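Local coordinates for protein ferulic acid esterase, AmCE1/Fae1A (Anaeromyces mucronatus, PDB 5CXX) that probably hydrolyses feruloyl ester bonds as an esterase of the alpha/beta-hydrolase fold, with a pocket that binds ferulic acid, at residues K28-S33 / E37-M42; V101-P106 / I126-E131. One frame throughout, in Å; residues are numbered along the deposited sequence.

Contact 1 (K28-S33 / E37-M42). With SO4 (sulfate ion), chain E.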
loop_
_atom_site.group_PDB
_atom_site.type_symbol
_atom_site.label_atom_id
_atom_site.label_comp_id
_atom_site.label_asym_id
_atom_site.label_seq_id
_atom_site.Cartn_x
_atom_site.Cartn_y
_atom_site.Cartn_z
ATOM N N LYS A 28 4.722 -16.922 -6.215
ATOM C CA LYS A 28 3.439 -17.006 -5.533
ATOM C C LYS A 28 3.447 -18.063 -4.438
ATOM O O LYS A 28 3.817 -19.251 -4.674
ATOM C CB LYS A 28 2.308 -17.293 -6.533
ATOM C CG LYS A 28 0.923 -17.048 -5.866
ATOM C CD LYS A 28 -0.236 -17.103 -6.899
ATOM C CE LYS A 28 -0.163 -15.930 -7.896
ATOM N NZ LYS A 28 -1.448 -15.896 -8.690
ATOM N N ILE A 29 3.149 -17.594 -3.236
ATOM C CA ILE A 29 3.162 -18.406 -2.045
ATOM C C ILE A 29 1.749 -18.738 -1.607
ATOM O O ILE A 29 0.868 -17.849 -1.564
ATOM C CB ILE A 29 3.907 -17.621 -0.892
ATOM C CG1 ILE A 29 5.362 -17.286 -1.311
ATOM C CG2 ILE A 29 3.811 -18.379 0.460
ATOM C CD1 ILE A 29 6.128 -18.461 -1.838
ATOM N N THR A 30 1.493 -20.007 -1.262
ATOM C CA THR A 30 0.221 -20.468 -0.725
ATOM C C THR A 30 0.416 -20.739 0.758
ATOM O O THR A 30 1.396 -21.442 1.126
ATOM C CB THR A 30 -0.240 -21.760 -1.479
ATOM O OG1 THR A 30 -0.309 -21.448 -2.879
ATOM C CG2 THR A 30 -1.643 -22.158 -1.060
ATOM N N TYR A 31 -0.468 -20.215 1.601
ATOM C CA TYR A 31 -0.259 -20.309 3.053
ATOM C C TYR A 31 -1.629 -20.359 3.740
ATOM O O TYR A 31 -2.658 -19.888 3.185
ATOM C CB TYR A 31 0.575 -19.119 3.621
ATOM C CG TYR A 31 -0.177 -17.808 3.515
ATOM C CD1 TYR A 31 -0.182 -17.090 2.305
ATOM C CD2 TYR A 31 -0.933 -17.341 4.600
ATOM C CE1 TYR A 31 -0.947 -15.855 2.170
ATOM C CE2 TYR A 31 -1.655 -16.116 4.491
ATOM C CZ TYR A 31 -1.685 -15.432 3.267
ATOM O OH TYR A 31 -2.433 -14.261 3.239
ATOM N N TYR A 32 -1.695 -20.956 4.921
ATOM C CA TYR A 32 -3.012 -21.078 5.560
ATOM C C TYR A 32 -3.282 -19.884 6.482
ATOM O O TYR A 32 -2.424 -19.569 7.284
ATOM C CB TYR A 32 -3.121 -22.408 6.375
ATOM C CG TYR A 32 -4.515 -22.624 6.928
ATOM C CD1 TYR A 32 -5.531 -23.178 6.142
ATOM C CD2 TYR A 32 -4.859 -22.179 8.208
ATOM C CE1 TYR A 32 -6.819 -23.275 6.621
ATOM C CE2 TYR A 32 -6.100 -22.268 8.701
ATOM C CZ TYR A 32 -7.144 -22.842 7.889
ATOM O OH TYR A 32 -8.413 -22.966 8.387
ATOM N N SER A 33 -4.487 -19.337 6.396
ATOM C CA SER A 33 -4.888 -18.196 7.266
ATOM C C SER A 33 -5.950 -18.631 8.280
ATOM O O SER A 33 -7.066 -19.009 7.920
ATOM C CB SER A 33 -5.479 -17.083 6.395
ATOM O OG SER A 33 -6.152 -16.145 7.280
ATOM N N GLU A 37 -9.803 -18.686 7.636
ATOM C CA GLU A 37 -9.923 -20.165 7.749
ATOM C C GLU A 37 -9.828 -20.832 6.383
ATOM O O GLU A 37 -10.463 -21.855 6.142
ATOM C CB GLU A 37 -11.198 -20.580 8.499
ATOM C CG GLU A 37 -11.214 -19.921 9.899
ATOM C CD GLU A 37 -12.347 -20.391 10.791
ATOM O OE1 GLU A 37 -12.928 -21.471 10.577
ATOM O OE2 GLU A 37 -12.721 -19.633 11.725
ATOM N N THR A 38 -8.950 -20.301 5.537
ATOM C CA THR A 38 -8.714 -20.885 4.224
ATOM C C THR A 38 -7.252 -20.737 3.834
ATOM O O THR A 38 -6.525 -19.947 4.417
ATOM C CB THR A 38 -9.557 -20.195 3.134
ATOM O OG1 THR A 38 -9.190 -18.825 3.082
ATOM C CG2 THR A 38 -11.050 -20.324 3.428
ATOM N N GLU A 39 -6.885 -21.546 2.843
ATOM C CA GLU A 39 -5.608 -21.320 2.143
ATOM C C GLU A 39 -5.686 -20.094 1.252
ATOM O O GLU A 39 -6.675 -19.900 0.528
ATOM C CB GLU A 39 -5.228 -22.543 1.290
ATOM C CG GLU A 39 -5.037 -23.833 2.066
ATOM C CD GLU A 39 -3.675 -23.962 2.759
ATOM O OE1 GLU A 39 -2.767 -23.160 2.480
ATOM O OE2 GLU A 39 -3.502 -24.898 3.580
ATOM N N ARG A 40 -4.698 -19.215 1.382
ATOM C CA ARG A 40 -4.661 -17.974 0.618
ATOM C C ARG A 40 -3.361 -17.870 -0.175
ATOM O O ARG A 40 -2.458 -18.687 -0.007
ATOM C CB ARG A 40 -4.810 -16.767 1.546
ATOM C CG ARG A 40 -5.881 -16.926 2.613
ATOM C CD ARG A 40 -6.154 -15.607 3.317
ATOM N NE ARG A 40 -6.878 -14.670 2.463
ATOM C CZ ARG A 40 -6.351 -13.560 1.957
ATOM N NH1 ARG A 40 -5.090 -13.242 2.219
ATOM N NH2 ARG A 40 -7.084 -12.766 1.188
ATOM N N LYS A 41 -3.271 -16.863 -1.039
ATOM C CA LYS A 41 -2.059 -16.654 -1.847
ATOM C C LYS A 41 -1.527 -15.245 -1.673
ATOM O O LYS A 41 -2.301 -14.304 -1.450
ATOM C CB LYS A 41 -2.357 -16.868 -3.325
ATOM C CG LYS A 41 -2.688 -18.443 -3.632
ATOM C CD LYS A 41 -2.901 -18.742 -5.107
ATOM C CE LYS A 41 -2.898 -20.253 -5.387
ATOM N NZ LYS A 41 -3.490 -20.988 -4.254
ATOM N N MET A 42 -0.199 -15.119 -1.783
ATOM C CA MET A 42 0.427 -13.780 -1.854
ATOM C C MET A 42 1.661 -13.930 -2.758
ATOM O O MET A 42 2.235 -15.021 -2.846
ATOM C CB MET A 42 0.883 -13.218 -0.469
ATOM C CG MET A 42 1.835 -14.175 0.270
ATOM S SD MET A 42 1.995 -13.424 1.925
ATOM C CE MET A 42 3.007 -14.686 2.766
HETATM S S SO4 E . 1.598 -22.691 6.341
HETATM O O1 SO4 E . 1.808 -21.555 7.289
HETATM O O2 SO4 E . 0.362 -22.541 5.629
HETATM O O3 SO4 E . 1.528 -23.889 7.171
HETATM O O4 SO4 E . 2.673 -22.870 5.334
HETATM O O HOH W 1 -2.342 -12.710 0.843
#
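The beta hairpin at one edge of the central sheet pairs Ile29 with Met42 and Tyr31 with Arg40, both hydrogen-bonded antiparallel pairs. Ile29 N reaches Met42 O at 2.8 Å, and Arg40 N gives Tyr31 O a nearly straight bond (176°). On the face toward helix 125-140, Tyr31 CG sits between the backbone N and the carbonyl carbon (chi1 67°), swinging the ring across to the opposite strand. There Arg40 CB lies off-centre under the ring, 4.3 Å from the Tyr31 centroid, and Met42 crosses it at about a right angle, its SD making an oblique Met-aromatic contact 4.6 Å from that centroid. Arg40 NH1 donates to Tyr31 OH (3.0 Å), the hydroxyl lying in the guanidinium plane while ring and guanidinium stand 74° apart; Arg40 NH2 binds the backbone oxygens Tyr102 O and Asp100 O. Water 1 donates to Tyr31 OH and to Lys41 O, and Glu128 also bonds the hydroxyl. Near the turn Glu37 and Thr38 both face Ser33, a G1 beta bulge in which Ser33 N binds Thr38 O at 2.9 Å. A leucine in place of Tyr31 would probably leave Arg40 NH1, water 1 and Glu128 without their hydroxyl partner and Met42 SD without its ring. On the other face Thr38 O lies over one side of the Tyr32 ring and, in one of its two conformers, the Glu39 carboxylate at the edge. At the hairpin's far end Lys28 CD touches Lys41 CD at 3.6 Å, Lys28 NZ being paired with Glu69 and Asp70. Tyr32 N binds O2 of a sulfate, probably from the crystallisation liquor, at 2.7 Å.

Contact 2 (V101-P106 / I126-E131)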
loop_
_atom_site.group_PDB
_atom_site.type_symbol
_atom_site.label_atom_id
_atom_site.label_comp_id
_atom_site.label_asym_id
_atom_site.label_seq_id
_atom_site.Cartn_x
_atom_site.Cartn_y
_atom_site.Cartn_z
ATOM N N VAL A 101 -5.859 -8.903 -0.760
ATOM C CA VAL A 101 -6.347 -8.027 0.314
ATOM C C VAL A 101 -7.785 -8.374 0.727
ATOM O O VAL A 101 -8.238 -7.953 1.794
ATOM C CB VAL A 101 -6.294 -6.538 -0.139
ATOM C CG1 VAL A 101 -6.645 -5.557 1.045
ATOM C CG2 VAL A 101 -4.881 -6.286 -0.647
ATOM N N TYR A 102 -8.462 -9.192 -0.081
ATOM C CA TYR A 102 -9.873 -9.500 0.261
ATOM C C TYR A 102 -9.863 -10.713 1.178
ATOM O O TYR A 102 -9.717 -11.864 0.743
ATOM C CB TYR A 102 -10.698 -9.758 -1.015
ATOM C CG TYR A 102 -12.153 -10.078 -0.675
ATOM C CD1 TYR A 102 -12.902 -9.156 0.090
ATOM C CD2 TYR A 102 -12.736 -11.292 -1.057
ATOM C CE1 TYR A 102 -14.199 -9.471 0.456
ATOM C CE2 TYR A 102 -14.070 -11.607 -0.699
ATOM C CZ TYR A 102 -14.781 -10.702 0.059
ATOM O OH TYR A 102 -16.060 -11.010 0.380
ATOM N N ALA A 103 -10.006 -10.443 2.490
ATOM C CA ALA A 103 -9.848 -11.488 3.505
ATOM C C ALA A 103 -11.060 -11.606 4.415
ATOM O O ALA A 103 -10.982 -11.363 5.607
ATOM C CB ALA A 103 -8.563 -11.162 4.353
ATOM N N PRO A 104 -12.209 -11.992 3.886
ATOM C CA PRO A 104 -13.433 -12.098 4.688
ATOM C C PRO A 104 -13.381 -13.238 5.688
ATOM O O PRO A 104 -12.841 -14.343 5.403
ATOM C CB PRO A 104 -14.535 -12.398 3.607
ATOM C CG PRO A 104 -13.713 -13.196 2.537
ATOM C CD PRO A 104 -12.391 -12.403 2.480
ATOM N N LYS A 105 -14.013 -13.011 6.849
ATOM C CA LYS A 105 -14.308 -14.074 7.811
ATOM C C LYS A 105 -15.190 -15.138 7.140
ATOM O O LYS A 105 -16.017 -14.753 6.335
ATOM C CB LYS A 105 -15.042 -13.478 9.006
ATOM C CG LYS A 105 -14.237 -12.363 9.709
ATOM C CD LYS A 105 -15.071 -11.849 10.909
ATOM C CE LYS A 105 -14.187 -11.580 12.146
ATOM N NZ LYS A 105 -13.254 -10.417 12.001
ATOM N N PRO A 106 -15.109 -16.418 7.515
ATOM C CA PRO A 106 -16.062 -17.381 6.905
ATOM C C PRO A 106 -17.499 -17.001 7.103
ATOM O O PRO A 106 -17.886 -16.478 8.175
ATOM C CB PRO A 106 -15.803 -18.707 7.644
ATOM C CG PRO A 106 -14.443 -18.557 8.138
ATOM C CD PRO A 106 -14.117 -17.102 8.367
ATOM N N ILE A 126 -6.773 -6.021 8.114
ATOM C CA ILE A 126 -5.917 -5.654 9.260
ATOM C C ILE A 126 -5.583 -6.891 10.103
ATOM O O ILE A 126 -4.448 -7.072 10.528
ATOM C CB ILE A 126 -6.569 -4.546 10.107
ATOM C CG1 ILE A 126 -5.585 -4.070 11.203
ATOM C CG2 ILE A 126 -7.878 -5.050 10.807
ATOM C CD1 ILE A 126 -6.110 -2.745 11.859
ATOM N N ASN A 127 -6.513 -7.824 10.246
ATOM C CA ASN A 127 -6.270 -9.029 10.994
ATOM C C ASN A 127 -5.400 -10.039 10.200
ATOM O O ASN A 127 -4.482 -10.651 10.762
ATOM C CB ASN A 127 -7.616 -9.686 11.407
ATOM C CG ASN A 127 -8.386 -8.765 12.334
ATOM O OD1 ASN A 127 -7.787 -8.301 13.313
ATOM N ND2 ASN A 127 -9.632 -8.398 12.001
ATOM N N GLU A 128 -5.676 -10.152 8.895
ATOM C CA GLU A 128 -4.857 -11.031 8.011
ATOM C C GLU A 128 -3.401 -10.592 8.030
ATOM O O GLU A 128 -2.510 -11.423 8.212
ATOM C CB GLU A 128 -5.400 -10.972 6.561
ATOM C CG GLU A 128 -4.584 -11.834 5.560
ATOM C CD GLU A 128 -4.710 -13.331 5.887
ATOM O OE1 GLU A 128 -5.613 -13.726 6.669
ATOM O OE2 GLU A 128 -3.879 -14.115 5.375
ATOM N N LEU A 129 -3.185 -9.279 7.932
ATOM C CA LEU A 129 -1.795 -8.797 7.855
ATOM C C LEU A 129 -1.070 -9.071 9.199
ATOM O O LEU A 129 0.043 -9.598 9.230
ATOM C CB LEU A 129 -1.805 -7.300 7.476
ATOM C CG LEU A 129 -0.363 -6.709 7.469
ATOM C CD1 LEU A 129 0.460 -7.265 6.311
ATOM C CD2 LEU A 129 -0.467 -5.149 7.360
ATOM N N ILE A 130 -1.706 -8.651 10.309
ATOM C CA ILE A 130 -0.990 -8.637 11.607
ATOM C C ILE A 130 -0.903 -10.024 12.220
ATOM O O ILE A 130 0.144 -10.394 12.783
ATOM C CB ILE A 130 -1.694 -7.615 12.552
ATOM C CG1 ILE A 130 -1.452 -6.219 11.965
ATOM C CG2 ILE A 130 -1.197 -7.765 13.979
ATOM C CD1 ILE A 130 -2.319 -5.116 12.680
ATOM N N GLU A 131 -1.985 -10.818 12.065
ATOM C CA GLU A 131 -2.041 -12.132 12.711
ATOM C C GLU A 131 -1.449 -13.258 11.857
ATOM O O GLU A 131 -1.082 -14.294 12.413
ATOM C CB GLU A 131 -3.497 -12.535 13.046
ATOM C CG GLU A 131 -4.136 -11.529 14.012
ATOM C CD GLU A 131 -5.582 -11.893 14.286
ATOM O OE1 GLU A 131 -5.980 -13.061 14.116
ATOM O OE2 GLU A 131 -6.343 -11.006 14.650
#
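Ala103 and Glu128 meet through their beta carbons: each CB is directed at the opposing segment, and Ala103 CB stops 3.9 Å from Glu128 CB. The methyl therefore rests against the base of the glutamate and not against its carboxylate. Glu128 places CG anti to the backbone N (chi1 179°) and then bends at chi2 (66°), carrying the acid group past the alanine to Tyr31 and Ser33 of the hairpin. Both Ala103 and Glu128 are buried and, consistent with the small methyl, Ala103 CA comes within 6.7 Å of Glu128 CA. One residue earlier on the helix, Asn127 also directs its CB toward the loop. Lys105 starts out alongside the helix, but in one of its two conformers the chain, bent at chi3 and chi4, brings the amine back to the asparagine, the two side chains meeting at a slant. Lys105 NZ and Asn127 ND2 are 4.1 Å apart, two donors that do not bond each other; both instead donate to Asn124 OD1, just before the helical segment, and this shared acceptor probably accounts for their closeness. Asn127 OD1 binds a glycerol, probably from the crystallisation liquor. The interface is small, 96 Å² in all. It is the packing of an irregular loop, the one that follows strand 95-99 of the central sheet, against helix 125-140 in an alpha/beta-hydrolase fold.

How the contacts relate
Contact 1 closes before contact 2 opens along the chain, and their centres lie 11 Å apart on the same side of the molecule. The hairpin of contact 1 supplies the first two strands of the eight-stranded mixed sheet, 26-33 being outermost; the loop of contact 2 leaves strand 95-99, which neighbours 38-45. Helix 125-140 joins the two contacts: Glu128 OE1 lies 2.6 Å from Ser33 OG and Glu128 OE2 2.6 Å from Tyr31 OH, both probable hydrogen bonds. Arg40 reaches the loop at Tyr102, and Glu37 packs on Pro106. Hairpin, loop and helix are thereby tied together at the edge of the central sheet of the alpha/beta-hydrolase fold.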